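Local coordinates for protein 3',5'-cyclic-nucleotide phosphodiesterase 1 (Saccharomyces cerevisiae, PDB 4OJV) that is a class-II phosphodiesterase of the metallo-hydrolase clan that carries two zinc ions in a metallo-beta-lactamase type of fold, at residues M44-L47 with R48-L51; T110-K113 with T114-F118; L25-A28 with R29-D32; D72-I76 with E77-D81. All coordinates share one frame; numbering follows the deposited sequence.

Contact 1 of 4, residues M44-L47 with R48-L51; sequences MYQL and REML
R48 and Y45, three residues apart, meet in an off-centre cation-pi contact in which CZ of R48 lies 4.9 Å from the centroid of the Y45 ring. The ring and guanidinium planes are turned 60° apart, and NH2 of R48 does the touching, 3.4 Å from Y45 CE2. A bend at the third torsion of R48 (chi3 64°), in a chain extended as far as CD, swings the group back toward the tyrosine.

A second set of ties runs through water. One molecule accepts from R48 NE at 2.7 Å and donates to Y45 O and to E49 OE2, the latter also at 2.7 Å, while sitting above one face of the Y45 ring toward its rim. All this is built on the i to i+4 bonding of helix 44-53, as in R48 N to M44 O at 2.9 Å. The helix lies at the dimer interface: Y18 of the second subunit stacks on the Y45 ring, and F68 of that subunit packs on R48 and E49.

Van der Waals contacts complete the set. E49 runs alongside Y45, its carboxylate 23° from the ring plane, and NE2 of Q46 rests 3.4 Å from CG of M50.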
loop_
_atom_site.group_PDB
_atom_site.type_symbol
_atom_site.label_atom_id
_atom_site.label_comp_id
_atom_site.label_asym_id
_atom_site.label_seq_id
_atom_site.Cartn_x
_atom_site.Cartn_y
_atom_site.Cartn_z
ATOM N N MET A 44 0.263 7.663 6.352
ATOM C CA MET A 44 0.137 9.063 5.904
ATOM C C MET A 44 -1.011 9.293 4.946
ATOM O O MET A 44 -1.712 10.301 5.051
ATOM C CB MET A 44 1.411 9.532 5.196
ATOM C CG MET A 44 2.590 9.793 6.097
ATOM S SD MET A 44 3.979 10.417 5.135
ATOM C CE MET A 44 3.662 12.166 5.088
ATOM N N TYR A 45 -1.163 8.403 3.971
ATOM C CA TYR A 45 -2.191 8.574 2.957
ATOM C C TYR A 45 -3.561 8.665 3.614
ATOM O O TYR A 45 -4.398 9.504 3.250
ATOM C CB TYR A 45 -2.127 7.424 1.942
ATOM C CG TYR A 45 -2.943 7.633 0.694
ATOM C CD1 TYR A 45 -4.328 7.487 0.721
ATOM C CD2 TYR A 45 -2.336 7.957 -0.518
ATOM C CE1 TYR A 45 -5.095 7.663 -0.425
ATOM C CE2 TYR A 45 -3.090 8.133 -1.667
ATOM C CZ TYR A 45 -4.464 7.987 -1.614
ATOM O OH TYR A 45 -5.215 8.158 -2.755
ATOM N N GLN A 46 -3.790 7.804 4.597
ATOM C CA GLN A 46 -5.082 7.769 5.250
ATOM C C GLN A 46 -5.293 8.950 6.195
ATOM O O GLN A 46 -6.399 9.499 6.265
ATOM C CB GLN A 46 -5.281 6.433 5.970
ATOM C CG GLN A 46 -6.691 6.199 6.517
ATOM C CD GLN A 46 -7.828 6.520 5.547
ATOM O OE1 GLN A 46 -7.771 6.206 4.357
ATOM N NE2 GLN A 46 -8.876 7.151 6.066
ATOM N N LEU A 47 -4.242 9.368 6.895
ATOM C CA LEU A 47 -4.312 10.590 7.689
ATOM C C LEU A 47 -4.717 11.774 6.818
ATOM O O LEU A 47 -5.577 12.573 7.205
ATOM C CB LEU A 47 -2.983 10.865 8.382
ATOM C CG LEU A 47 -2.661 9.911 9.533
ATOM C CD1 LEU A 47 -1.205 10.034 9.944
ATOM C CD2 LEU A 47 -3.578 10.139 10.728
ATOM N N ARG A 48 -4.129 11.866 5.632
ATOM C CA ARG A 48 -4.462 12.949 4.713
ATOM C C ARG A 48 -5.941 12.921 4.315
ATOM O O ARG A 48 -6.599 13.969 4.288
ATOM C CB ARG A 48 -3.587 12.878 3.471
ATOM C CG ARG A 48 -3.713 14.096 2.564
ATOM C CD ARG A 48 -2.720 14.028 1.427
ATOM N NE ARG A 48 -3.006 12.894 0.556
ATOM C CZ ARG A 48 -2.244 12.493 -0.458
ATOM N NH1 ARG A 48 -1.115 13.123 -0.758
ATOM N NH2 ARG A 48 -2.617 11.444 -1.177
ATOM N N GLU A 49 -6.460 11.732 4.008
ATOM C CA GLU A 49 -7.871 11.578 3.651
ATOM C C GLU A 49 -8.775 12.070 4.762
ATOM O O GLU A 49 -9.778 12.746 4.511
ATOM C CB GLU A 49 -8.189 10.112 3.358
ATOM C CG GLU A 49 -7.711 9.613 2.003
ATOM C CD GLU A 49 -8.257 10.423 0.841
ATOM O OE1 GLU A 49 -9.491 10.636 0.763
ATOM O OE2 GLU A 49 -7.447 10.838 -0.006
ATOM N N MET A 50 -8.413 11.732 5.996
ATOM C CA MET A 50 -9.224 12.082 7.147
ATOM C C MET A 50 -9.173 13.578 7.409
ATOM O O MET A 50 -10.162 14.146 7.868
ATOM C CB MET A 50 -8.804 11.267 8.375
ATOM C CG MET A 50 -9.039 9.769 8.205
ATOM S SD MET A 50 -8.539 8.762 9.614
ATOM C CE MET A 50 -9.690 9.364 10.835
ATOM N N LEU A 51 -8.045 14.213 7.080
ATOM C CA LEU A 51 -7.908 15.670 7.162
ATOM C C LEU A 51 -8.771 16.409 6.122
ATOM O O LEU A 51 -9.180 17.544 6.360
ATOM C CB LEU A 51 -6.427 16.101 7.092
ATOM C CG LEU A 51 -5.540 15.768 8.312
ATOM C CD1 LEU A 51 -4.055 15.802 7.980
ATOM C CD2 LEU A 51 -5.821 16.687 9.494
HETATM O O HOH W 1 -4.827 10.924 0.686
#

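Contact 2 of 4, residues T110-K113 with T114-F118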
loop_
_atom_site.group_PDB
_atom_site.type_symbol
_atom_site.label_atom_id
_atom_site.label_comp_id
_atom_site.label_asym_id
_atom_site.label_seq_id
_atom_site.Cartn_x
_atom_site.Cartn_y
_atom_site.Cartn_z
ATOM N N THR A 110 -3.214 20.850 2.962
ATOM C CA THR A 110 -3.525 19.505 3.440
ATOM C C THR A 110 -2.276 18.628 3.522
ATOM O O THR A 110 -2.096 17.894 4.496
ATOM C CB THR A 110 -4.619 18.858 2.577
ATOM O OG1 THR A 110 -5.790 19.688 2.633
ATOM C CG2 THR A 110 -4.963 17.470 3.094
ATOM N N MET A 111 -1.404 18.728 2.522
ATOM C CA MET A 111 -0.159 17.963 2.541
ATOM C C MET A 111 0.722 18.314 3.743
ATOM O O MET A 111 1.242 17.421 4.424
ATOM C CB MET A 111 0.616 18.161 1.237
ATOM C CG MET A 111 1.753 17.171 1.036
ATOM S SD MET A 111 1.197 15.481 0.714
ATOM C CE MET A 111 0.218 15.711 -0.762
ATOM N N LYS A 112 0.865 19.608 4.021
ATOM C CA LYS A 112 1.651 20.061 5.157
ATOM C C LYS A 112 1.067 19.579 6.483
ATOM O O LYS A 112 1.808 19.122 7.362
ATOM C CB LYS A 112 1.761 21.589 5.165
ATOM C CG LYS A 112 2.614 22.166 6.289
ATOM C CD LYS A 112 4.054 21.687 6.200
ATOM C CE LYS A 112 4.962 22.449 7.147
ATOM N NZ LYS A 112 6.352 21.916 7.101
ATOM N N LYS A 113 -0.257 19.669 6.618
ATOM C CA LYS A 113 -0.927 19.172 7.828
ATOM C C LYS A 113 -0.660 17.680 8.026
ATOM O O LYS A 113 -0.490 17.213 9.153
ATOM C CB LYS A 113 -2.430 19.407 7.755
ATOM C CG LYS A 113 -2.877 20.861 7.828
ATOM C CD LYS A 113 -4.398 20.916 7.908
ATOM C CE LYS A 113 -4.943 22.334 7.938
ATOM N NZ LYS A 113 -5.190 22.871 6.573
ATOM N N THR A 114 -0.632 16.941 6.917
ATOM C CA THR A 114 -0.374 15.503 6.943
ATOM C C THR A 114 1.029 15.213 7.475
ATOM O O THR A 114 1.195 14.373 8.364
ATOM C CB THR A 114 -0.561 14.886 5.543
ATOM O OG1 THR A 114 -1.892 15.132 5.087
ATOM C CG2 THR A 114 -0.326 13.382 5.572
ATOM N N TYR A 115 2.037 15.884 6.919
ATOM C CA TYR A 115 3.390 15.775 7.465
ATOM C C TYR A 115 3.443 16.109 8.962
ATOM O O TYR A 115 4.072 15.395 9.734
ATOM C CB TYR A 115 4.377 16.668 6.708
ATOM C CG TYR A 115 4.949 16.069 5.436
ATOM C CD1 TYR A 115 6.088 15.268 5.476
ATOM C CD2 TYR A 115 4.365 16.317 4.195
ATOM C CE1 TYR A 115 6.627 14.724 4.309
ATOM C CE2 TYR A 115 4.900 15.788 3.027
ATOM C CZ TYR A 115 6.030 14.993 3.092
ATOM O OH TYR A 115 6.545 14.472 1.923
ATOM N N GLU A 116 2.767 17.180 9.374
ATOM C CA GLU A 116 2.803 17.597 10.776
ATOM C C GLU A 116 2.174 16.548 11.704
ATOM O O GLU A 116 2.768 16.162 12.710
ATOM C CB GLU A 116 2.143 18.968 10.935
ATOM C CG GLU A 116 2.963 20.101 10.343
ATOM C CD GLU A 116 2.313 21.459 10.496
ATOM O OE1 GLU A 116 2.660 22.356 9.701
ATOM O OE2 GLU A 116 1.470 21.629 11.402
ATOM N N VAL A 117 0.970 16.084 11.372
ATOM C CA VAL A 117 0.326 15.058 12.202
ATOM C C VAL A 117 1.205 13.819 12.240
ATOM O O VAL A 117 1.417 13.222 13.300
ATOM C CB VAL A 117 -1.085 14.684 11.691
ATOM C CG1 VAL A 117 -1.654 13.488 12.452
ATOM C CG2 VAL A 117 -2.027 15.870 11.801
ATOM N N PHE A 118 1.729 13.434 11.077
ATOM C CA PHE A 118 2.477 12.205 10.983
ATOM C C PHE A 118 3.807 12.220 11.751
ATOM O O PHE A 118 4.252 11.184 12.270
ATOM C CB PHE A 118 2.666 11.816 9.524
ATOM C CG PHE A 118 3.212 10.457 9.359
ATOM C CD1 PHE A 118 2.471 9.337 9.736
ATOM C CD2 PHE A 118 4.498 10.282 8.875
ATOM C CE1 PHE A 118 2.992 8.057 9.603
ATOM C CE2 PHE A 118 5.022 8.999 8.721
ATOM C CZ PHE A 118 4.273 7.892 9.093
#
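Y115 and M111 lie one helical turn apart, and the tyrosine can be followed outward from the backbone. Its CB sits 3.6 Å from K112 O. Because CG stands beside the backbone N (chi1 -84°), the ring is carried back along the helix, and CD2 comes 3.3 Å from M111 O, which lies near the ring plane at its edge. The next atom of the same edge, CE2, meets CG of M111 at 4.0 Å, again in the plane of the ring. The methionine therefore flanks the rim of the tyrosine and does not cover it. At the tip, OH makes a weak hydrogen bond to S329 O of the second subunit.

T114 adds a polar version of the same spacing. Its OG1 donates to T110 O at 2.8 Å, and its own N donates to that oxygen at 3.0 Å. The two donors reach the carbonyl from opposite faces of its plane, so one oxygen is gripped twice and the hydroxyl is held by its own helix. The T110 hydroxyl, in contrast, turns to D72 of the second subunit.

A threonine hydroxyl bonded to the carbonyl four residues earlier is a familiar feature of alpha-helices. Here it belongs to helix 110-119, which packs on helix 44-53 of its own chain and faces the partner subunit of the dimer.

Contact 3 of 4, residues L25-A28 with R29-D32; sequences LKPA and RTED
K26 reaches T30 by curling: its CG sits between the backbone N and the carbonyl carbon (chi1 64°), and the chain bends twice more near its end, bringing NZ round above the turn. The backbone supplies the other half of the approach, since R29 adopts a positive phi of 77° and reverses the chain just beyond A28. NZ then donates to T30 O at 2.8 Å, from slightly outside the carbonyl plane. It donates as well to P27 O, also at 2.8 Å, almost in line with that C=O bond (173° at the oxygen).

The reversal has its own weak bond, T30 N to A28 O at 2.9 Å, which together with the R29 conformation makes a gamma turn. Around it the side chains pack lightly. T30 OG1 comes 3.5 Å from CB of P27, and the methyl of A28 lies over one face of the R29 guanidinium, toward its rim, with NH1 of R29 3.7 Å from CB of A28. That guanidinium is fixed from the amino terminus of the chain, where V2 O accepts from NH1.

NZ also meets E5 in a salt bridge and S93 OG in a hydrogen bond, so its three N-H groups are shared among four acceptors. Such a buried ammonium group is likely to stay charged, and it ties the end of strand 22-27 to the loop that follows.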
loop_
_atom_site.group_PDB
_atom_site.type_symbol
_atom_site.label_atom_id
_atom_site.label_comp_id
_atom_site.label_asym_id
_atom_site.label_seq_id
_atom_site.Cartn_x
_atom_site.Cartn_y
_atom_site.Cartn_z
ATOM N N LEU A 25 -3.315 5.172 18.438
ATOM C CA LEU A 25 -3.795 5.289 19.815
ATOM C C LEU A 25 -3.288 6.559 20.465
ATOM O O LEU A 25 -2.122 6.935 20.280
ATOM C CB LEU A 25 -3.288 4.124 20.661
ATOM C CG LEU A 25 -3.454 2.694 20.156
ATOM C CD1 LEU A 25 -2.854 1.705 21.142
ATOM C CD2 LEU A 25 -4.915 2.375 19.904
ATOM N N LYS A 26 -4.147 7.184 21.269
ATOM C CA LYS A 26 -3.728 8.257 22.162
ATOM C C LYS A 26 -4.683 8.305 23.350
ATOM O O LYS A 26 -5.795 7.778 23.283
ATOM C CB LYS A 26 -3.685 9.612 21.442
ATOM C CG LYS A 26 -5.045 10.101 20.946
ATOM C CD LYS A 26 -4.976 11.495 20.314
ATOM C CE LYS A 26 -4.888 12.630 21.328
ATOM N NZ LYS A 26 -6.091 12.749 22.204
ATOM N N PRO A 27 -4.265 8.954 24.450
ATOM C CA PRO A 27 -5.196 9.162 25.551
ATOM C C PRO A 27 -6.364 10.030 25.103
ATOM O O PRO A 27 -6.201 10.921 24.265
ATOM C CB PRO A 27 -4.351 9.918 26.584
ATOM C CG PRO A 27 -2.942 9.538 26.274
ATOM C CD PRO A 27 -2.913 9.448 24.773
ATOM N N ALA A 28 -7.541 9.774 25.664
ATOM C CA ALA A 28 -8.699 10.604 25.372
ATOM C C ALA A 28 -8.476 12.053 25.803
ATOM O O ALA A 28 -7.811 12.323 26.813
ATOM C CB ALA A 28 -9.933 10.038 26.043
ATOM N N ARG A 29 -9.012 12.972 25.004
ATOM C CA ARG A 29 -9.163 14.401 25.355
ATOM C C ARG A 29 -7.904 15.260 25.271
ATOM O O ARG A 29 -7.996 16.441 24.947
ATOM C CB ARG A 29 -9.811 14.571 26.738
ATOM C CG ARG A 29 -11.240 14.059 26.824
ATOM C CD ARG A 29 -11.788 14.080 28.252
ATOM N NE ARG A 29 -11.055 13.172 29.139
ATOM C CZ ARG A 29 -11.315 11.874 29.294
ATOM N NH1 ARG A 29 -12.317 11.295 28.639
ATOM N NH2 ARG A 29 -10.566 11.148 30.117
ATOM N N THR A 30 -6.742 14.692 25.571
ATOM C CA THR A 30 -5.509 15.486 25.643
ATOM C C THR A 30 -4.997 15.868 24.251
ATOM O O THR A 30 -5.343 15.231 23.248
ATOM C CB THR A 30 -4.434 14.784 26.492
ATOM O OG1 THR A 30 -4.329 13.411 26.095
ATOM C CG2 THR A 30 -4.804 14.860 27.969
ATOM N N GLU A 31 -4.167 16.905 24.171
ATOM C CA GLU A 31 -3.854 17.504 22.866
ATOM C C GLU A 31 -2.377 17.472 22.483
ATOM O O GLU A 31 -1.932 18.244 21.635
ATOM C CB GLU A 31 -4.425 18.920 22.746
ATOM C CG GLU A 31 -3.838 19.939 23.705
ATOM C CD GLU A 31 -4.616 21.236 23.685
ATOM O OE1 GLU A 31 -4.043 22.265 23.275
ATOM O OE2 GLU A 31 -5.807 21.218 24.051
ATOM N N ASP A 32 -1.626 16.563 23.087
ATOM C CA ASP A 32 -0.247 16.345 22.674
ATOM C C ASP A 32 -0.210 15.871 21.225
ATOM O O ASP A 32 -1.153 15.218 20.757
ATOM C CB ASP A 32 0.416 15.301 23.555
ATOM C CG ASP A 32 0.275 15.616 25.012
ATOM O OD1 ASP A 32 1.076 16.419 25.532
ATOM O OD2 ASP A 32 -0.653 15.075 25.633
#

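Contact 4 of 4, residues D72-I76 with E77-D81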
loop_
_atom_site.group_PDB
_atom_site.type_symbol
_atom_site.label_atom_id
_atom_site.label_comp_id
_atom_site.label_asym_id
_atom_site.label_seq_id
_atom_site.Cartn_x
_atom_site.Cartn_y
_atom_site.Cartn_z
ATOM N N ASP A 72 -22.232 0.458 -3.518
ATOM C CA ASP A 72 -20.885 0.988 -3.411
ATOM C C ASP A 72 -20.652 1.697 -2.072
ATOM O O ASP A 72 -19.524 1.731 -1.575
ATOM C CB ASP A 72 -20.570 1.900 -4.597
ATOM C CG ASP A 72 -20.328 1.126 -5.879
ATOM O OD1 ASP A 72 -20.060 -0.097 -5.830
ATOM O OD2 ASP A 72 -20.375 1.746 -6.956
ATOM N N ARG A 73 -21.712 2.255 -1.490
ATOM C CA ARG A 73 -21.650 2.867 -0.169
ATOM C C ARG A 73 -22.828 2.391 0.672
ATOM O O ARG A 73 -23.934 2.209 0.156
ATOM C CB ARG A 73 -21.646 4.394 -0.267
ATOM C CG ARG A 73 -20.374 4.969 -0.882
ATOM C CD ARG A 73 -20.327 6.491 -0.792
ATOM N NE ARG A 73 -21.599 7.116 -1.155
ATOM C CZ ARG A 73 -21.987 7.400 -2.396
ATOM N NH1 ARG A 73 -21.209 7.117 -3.435
ATOM N NH2 ARG A 73 -23.166 7.973 -2.599
ATOM N N GLU A 74 -22.586 2.188 1.964
ATOM C CA GLU A 74 -23.589 1.681 2.900
ATOM C C GLU A 74 -23.680 2.525 4.157
ATOM O O GLU A 74 -22.671 3.044 4.626
ATOM C CB GLU A 74 -23.265 0.246 3.320
ATOM C CG GLU A 74 -23.426 -0.795 2.232
ATOM C CD GLU A 74 -24.867 -1.115 1.896
ATOM O OE1 GLU A 74 -25.787 -0.546 2.522
ATOM O OE2 GLU A 74 -25.059 -1.941 0.990
ATOM N N PRO A 75 -24.884 2.627 4.739
ATOM C CA PRO A 75 -25.050 3.308 6.022
ATOM C C PRO A 75 -24.083 2.805 7.094
ATOM O O PRO A 75 -23.962 1.598 7.322
ATOM C CB PRO A 75 -26.502 2.993 6.391
ATOM C CG PRO A 75 -27.186 2.902 5.066
ATOM C CD PRO A 75 -26.186 2.225 4.161
ATOM N N ILE A 76 -23.415 3.746 7.759
ATOM C CA ILE A 76 -22.445 3.412 8.797
ATOM C C ILE A 76 -23.034 2.522 9.894
ATOM O O ILE A 76 -22.397 1.576 10.361
ATOM C CB ILE A 76 -21.802 4.683 9.410
ATOM C CG1 ILE A 76 -20.697 4.287 10.394
ATOM C CG2 ILE A 76 -22.843 5.586 10.074
ATOM C CD1 ILE A 76 -19.923 5.445 10.979
ATOM N N GLU A 77 -24.272 2.804 10.288
ATOM C CA GLU A 77 -24.866 2.122 11.429
ATOM C C GLU A 77 -25.050 0.621 11.212
ATOM O O GLU A 77 -25.134 -0.140 12.175
ATOM C CB GLU A 77 -26.178 2.797 11.872
ATOM C CG GLU A 77 -27.322 2.750 10.862
ATOM C CD GLU A 77 -27.353 3.929 9.901
ATOM O OE1 GLU A 77 -26.342 4.640 9.716
ATOM O OE2 GLU A 77 -28.431 4.155 9.313
ATOM N N PHE A 78 -25.069 0.190 9.949
ATOM C CA PHE A 78 -25.191 -1.232 9.637
ATOM C C PHE A 78 -23.992 -2.050 10.134
ATOM O O PHE A 78 -24.103 -3.261 10.325
ATOM C CB PHE A 78 -25.353 -1.466 8.130
ATOM C CG PHE A 78 -26.656 -0.953 7.536
ATOM C CD1 PHE A 78 -27.698 -0.443 8.324
ATOM C CD2 PHE A 78 -26.840 -1.003 6.159
ATOM C CE1 PHE A 78 -28.879 0.011 7.736
ATOM C CE2 PHE A 78 -28.019 -0.556 5.572
ATOM C CZ PHE A 78 -29.032 -0.047 6.363
ATOM N N PHE A 79 -22.849 -1.392 10.336
ATOM C CA PHE A 79 -21.592 -2.087 10.630
ATOM C C PHE A 79 -21.231 -2.099 12.107
ATOM O O PHE A 79 -20.237 -2.720 12.491
ATOM C CB PHE A 79 -20.435 -1.443 9.854
ATOM C CG PHE A 79 -20.576 -1.539 8.368
ATOM C CD1 PHE A 79 -21.273 -0.568 7.657
ATOM C CD2 PHE A 79 -20.023 -2.607 7.672
ATOM C CE1 PHE A 79 -21.416 -0.668 6.281
ATOM C CE2 PHE A 79 -20.155 -2.709 6.296
ATOM C CZ PHE A 79 -20.847 -1.730 5.600
ATOM N N ILE A 80 -21.994 -1.385 12.932
ATOM C CA ILE A 80 -21.583 -1.133 14.309
ATOM C C ILE A 80 -22.689 -1.434 15.317
ATOM O O ILE A 80 -23.882 -1.430 14.985
ATOM C CB ILE A 80 -21.045 0.314 14.494
ATOM C CG1 ILE A 80 -22.143 1.354 14.210
ATOM C CG2 ILE A 80 -19.809 0.547 13.621
ATOM C CD1 ILE A 80 -21.728 2.795 14.452
ATOM N N ASP A 81 -22.285 -1.695 16.551
ATOM C CA ASP A 81 -23.212 -1.789 17.667
ATOM C C ASP A 81 -23.775 -0.391 17.923
ATOM O O ASP A 81 -23.049 0.605 17.846
ATOM C CB ASP A 81 -22.472 -2.296 18.898
ATOM C CG ASP A 81 -23.376 -2.469 20.078
ATOM O OD1 ASP A 81 -24.065 -3.504 20.132
ATOM O OD2 ASP A 81 -23.380 -1.568 20.940
#
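Two overlapping turns carry the chain out of strand 73-75, with F78 N bonded to P75 O at 3.2 Å and F79 N to I76 O at 3.0 Å. Both bonds span three residues, so I76, E77 and F78 wind as in consecutive type I turns, with helical backbone angles.

The first turn folds F78 onto P75. CB of the proline lies 3.8 Å from the centroid of the F78 ring and only 4° off its normal, a centred CH-pi contact, and CG of P75 comes 3.6 Å from CE2 of F78 over the same ring. E74 approaches that ring differently: its OE1 is at the edge, 3.8 Å from CE2 of F78, while OE2 is held by H71. E77 returns on P75 as well. A first torsion of 65° tucks its CG over the residue's own backbone, and a bend beyond it brings the carboxylate back to the proline, OE2 of E77 lying 3.7 Å from P75 CB.

F79 is turned so that its edge meets the strand end, where CE1 stands 3.6 Å from CB of E74 and the carbonyl oxygens of P75 and I76 lie near the ring plane. This buried ring also packs on V65 and on L338 of helix 336-350.

Such a tight double turn at a strand end is here the exit from a two-stranded antiparallel hairpin, 64-66 with 73-75, and a backbone bond from F79 to I360 joins it to the edge strand 357-360 of the seven-stranded sheet.

Contacts 1 and 2 form a pair: helices 44-53 and 110-119 pack directly on each other, M44 against F118 and R48 against M111 and T114, and both touch the second subunit. Both are partly buried, with no exposed residue among those touching, and their chemistry is that of helical spacing, with aromatic, cationic and hydroxyl groups one turn apart. Contacts 3 and 4 are strand exits that combine buried residues with exposed ones. At 25-32 a buried lysine collects polar acceptors, whereas at 72-81 CH-pi and apolar packing of proline and phenylalanine dominate. Contact 3 stands apart from the dimer interface, which contact 4 reaches only at its first residue, D72. No other pair touches.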